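Local coordinates for protein thioredoxin reductase (Streptomyces clavuligerus, PDB 4NTD) that probably forms the disulfide bond of the antibiotic holomycin, as a dimeric flavoenzyme that binds FAD and carries a redox-active cysteine pair, at residues I36-G41 and V56-S61. Residues are numbered along the deposited sequence; the frame is centred on the assembly and turned at random.
Sequences IGAGAG and VVLVDS. With FAD (flavin-adenine dinucleotide), chain C.
D60 reaches across to A38 in the glycine-rich turn and grips both its backbone N and the cofactor with one oxygen, as the acidic residue at the end of the second strand by which many Rossmann-type dinucleotide-binding folds hold the adenosine ribose. Its CG stands anti to the backbone N (chi1 177°), which carries the carboxylate past A38 to that ribose. There OD1 accepts the ribose hydroxyl O3B of FAD at 2.7 Å and the backbone N of A38 at 2.8 Å. The amide comes in from above the carboxylate plane, 41° out of it, while OD2 is held by the backbone N of G62; the carboxylate is thus fixed in its rotation from both oxygens. The methyl of A38 lies against the base of the same side chain, CB to CB of D60 at 3.6 Å, and also meets CD2 of L58. With D60 exchanged for an alanine, the ribose O3B and the A38 amide would probably be left without their shared acceptor, and the G62 amide without its side-chain partner. One residue further on, OG of S61 hydrogen-bonds the other ribose hydroxyl, O2B, at 2.7 Å.

The main chains are paired in parallel only at I36 and V59; just past the end of strand 31-36, N of G37 bonds O of V59 at 2.8 Å, nearly straight (165°). I36 turns CG2 to the adenine, 3.7 Å from N1A. G37 and G39 belong to what reads as the GxGxxG pattern: a CB on either would collide with FAD, at O4B or O5B respectively. Beyond them G41 N binds the phosphate oxygen O2P at the start of helix 40-51. The contact joins the two strands of a beta-alpha-beta unit, with strand 56-60 lying between 31-36 and 100-103, helix 40-51 packed on A38 and L58, and strand 106-112 against I36 and V59.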
loop_
_atom_site.group_PDB
_atom_site.type_symbol
_atom_site.label_atom_id
_atom_site.label_comp_id
_atom_site.label_asym_id
_atom_site.label_seq_id
_atom_site.Cartn_x
_atom_site.Cartn_y
_atom_site.Cartn_z
ATOM N N ILE A 36 11.972 -9.772 -8.927
ATOM C CA ILE A 36 12.057 -11.168 -8.503
ATOM C C ILE A 36 10.843 -11.486 -7.633
ATOM O O ILE A 36 10.753 -11.048 -6.481
ATOM C CB ILE A 36 13.372 -11.451 -7.751
ATOM C CG1 ILE A 36 14.569 -10.993 -8.597
ATOM C CG2 ILE A 36 13.486 -12.937 -7.427
ATOM C CD1 ILE A 36 15.905 -11.053 -7.891
ATOM N N GLY A 37 9.913 -12.249 -8.207
ATOM C CA GLY A 37 8.628 -12.539 -7.579
ATOM C C GLY A 37 7.526 -11.724 -8.227
ATOM O O GLY A 37 7.653 -10.506 -8.366
ATOM N N ALA A 38 6.452 -12.401 -8.630
ATOM C CA ALA A 38 5.319 -11.759 -9.296
ATOM C C ALA A 38 4.013 -12.058 -8.567
ATOM O O ALA A 38 3.015 -12.461 -9.175
ATOM C CB ALA A 38 5.242 -12.192 -10.754
ATOM N N GLY A 39 4.032 -11.862 -7.253
ATOM C CA GLY A 39 2.808 -11.686 -6.490
ATOM C C GLY A 39 2.340 -10.257 -6.702
ATOM O O GLY A 39 2.834 -9.564 -7.595
ATOM N N ALA A 40 1.401 -9.800 -5.883
ATOM C CA ALA A 40 0.883 -8.438 -6.028
ATOM C C ALA A 40 1.977 -7.374 -5.868
ATOM O O ALA A 40 1.937 -6.337 -6.531
ATOM C CB ALA A 40 -0.249 -8.189 -5.046
ATOM N N GLY A 41 2.947 -7.633 -4.994
ATOM C CA GLY A 41 4.059 -6.706 -4.784
ATOM C C GLY A 41 4.886 -6.489 -6.038
ATOM O O GLY A 41 5.036 -5.361 -6.510
ATOM N N VAL A 56 11.564 -3.906 -18.190
ATOM C CA VAL A 56 11.396 -4.756 -17.014
ATOM C C VAL A 56 11.324 -6.229 -17.401
ATOM O O VAL A 56 10.629 -6.593 -18.349
ATOM C CB VAL A 56 10.101 -4.386 -16.257
ATOM C CG1 VAL A 56 9.889 -5.287 -15.045
ATOM C CG2 VAL A 56 10.134 -2.924 -15.836
ATOM N N VAL A 57 12.043 -7.064 -16.655
ATOM C CA VAL A 57 11.893 -8.514 -16.730
ATOM C C VAL A 57 11.471 -9.011 -15.349
ATOM O O VAL A 57 12.102 -8.673 -14.349
ATOM C CB VAL A 57 13.201 -9.215 -17.153
ATOM C CG1 VAL A 57 13.022 -10.730 -17.166
ATOM C CG2 VAL A 57 13.656 -8.720 -18.519
ATOM N N LEU A 58 10.393 -9.790 -15.297
ATOM C CA LEU A 58 9.977 -10.443 -14.061
ATOM C C LEU A 58 10.383 -11.905 -14.105
ATOM O O LEU A 58 10.194 -12.570 -15.124
ATOM C CB LEU A 58 8.464 -10.358 -13.868
ATOM C CG LEU A 58 7.865 -8.955 -13.761
ATOM C CD1 LEU A 58 7.355 -8.469 -15.111
ATOM C CD2 LEU A 58 6.761 -8.935 -12.714
ATOM N N VAL A 59 10.945 -12.393 -13.001
ATOM C CA VAL A 59 11.233 -13.815 -12.831
ATOM C C VAL A 59 10.436 -14.299 -11.621
ATOM O O VAL A 59 10.593 -13.765 -10.521
ATOM C CB VAL A 59 12.736 -14.084 -12.612
ATOM C CG1 VAL A 59 13.014 -15.582 -12.601
ATOM C CG2 VAL A 59 13.572 -13.399 -13.687
ATOM N N ASP A 60 9.574 -15.292 -11.829
ATOM C CA ASP A 60 8.675 -15.769 -10.775
ATOM C C ASP A 60 8.551 -17.290 -10.785
ATOM O O ASP A 60 8.352 -17.894 -11.837
ATOM C CB ASP A 60 7.290 -15.142 -10.931
ATOM C CG ASP A 60 6.305 -15.651 -9.899
ATOM O OD1 ASP A 60 6.342 -15.169 -8.748
ATOM O OD2 ASP A 60 5.499 -16.540 -10.239
ATOM N N SER A 61 8.643 -17.896 -9.603
ATOM C CA SER A 61 8.663 -19.356 -9.477
ATOM C C SER A 61 7.276 -20.008 -9.348
ATOM O O SER A 61 7.181 -21.233 -9.244
ATOM C CB SER A 61 9.558 -19.768 -8.303
ATOM O OG SER A 61 9.100 -19.224 -7.080
HETATM P PA FAD C . 3.507 -13.551 -2.773
HETATM O O1A FAD C . 2.094 -13.240 -3.192
HETATM O O2A FAD C . 3.746 -14.759 -1.908
HETATM O O5B FAD C . 4.392 -13.701 -4.101
HETATM C C5B FAD C . 5.782 -13.988 -4.012
HETATM C C4B FAD C . 6.215 -14.628 -5.320
HETATM O O4B FAD C . 7.637 -14.703 -5.362
HETATM C C3B FAD C . 5.691 -16.054 -5.475
HETATM O O3B FAD C . 4.908 -16.177 -6.669
HETATM C C2B FAD C . 6.938 -16.921 -5.528
HETATM O O2B FAD C . 6.807 -18.014 -6.443
HETATM C C1B FAD C . 8.005 -15.937 -5.978
HETATM N N9A FAD C . 9.401 -16.257 -5.608
HETATM C C8A FAD C . 9.877 -16.489 -4.371
HETATM N N7A FAD C . 11.212 -16.718 -4.412
HETATM C C5A FAD C . 11.602 -16.624 -5.695
HETATM C C6A FAD C . 12.873 -16.749 -6.438
HETATM N N6A FAD C . 14.020 -17.038 -5.783
HETATM N N1A FAD C . 12.843 -16.572 -7.780
HETATM C C2A FAD C . 11.703 -16.287 -8.444
HETATM N N3A FAD C . 10.513 -16.155 -7.824
HETATM C C4A FAD C . 10.405 -16.310 -6.480
HETATM N N1 FAD C . -4.176 -11.630 1.995
HETATM C C2 FAD C . -5.270 -10.904 1.665
HETATM O O2 FAD C . -5.121 -9.681 1.469
HETATM N N3 FAD C . -6.494 -11.451 1.545
HETATM C C4 FAD C . -6.710 -12.764 1.738
HETATM O O4 FAD C . -7.858 -13.242 1.624
HETATM C C4X FAD C . -5.563 -13.634 2.091
HETATM N N5 FAD C . -5.684 -14.968 2.307
HETATM C C5X FAD C . -4.599 -15.714 2.644
HETATM C C6 FAD C . -4.751 -17.081 2.858
HETATM C C7 FAD C . -3.662 -17.877 3.202
HETATM C C7M FAD C . -3.850 -19.357 3.431
HETATM C C8 FAD C . -2.317 -17.263 3.340
HETATM C C8M FAD C . -1.126 -18.104 3.720
HETATM C C9 FAD C . -2.156 -15.898 3.128
HETATM C C9A FAD C . -3.246 -15.094 2.785
HETATM N N10 FAD C . -3.109 -13.700 2.559
HETATM C C10 FAD C . -4.253 -12.961 2.212
HETATM C "C1'" FAD C . -1.826 -12.991 2.657
HETATM C "C2'" FAD C . -1.158 -12.986 1.282
HETATM O "O2'" FAD C . -0.652 -14.299 1.001
HETATM C "C3'" FAD C . -0.012 -11.977 1.208
HETATM O "O3'" FAD C . -0.503 -10.679 1.561
HETATM C "C4'" FAD C . 0.623 -11.888 -0.179
HETATM O "O4'" FAD C . 0.922 -13.189 -0.700
HETATM C "C5'" FAD C . 1.917 -11.086 -0.151
HETATM O "O5'" FAD C . 2.257 -10.716 -1.486
HETATM P P FAD C . 3.778 -10.731 -1.998
HETATM O O1P FAD C . 4.658 -10.133 -0.935
HETATM O O2P FAD C . 3.778 -10.169 -3.398
HETATM O O3P FAD C . 4.196 -12.298 -2.017
#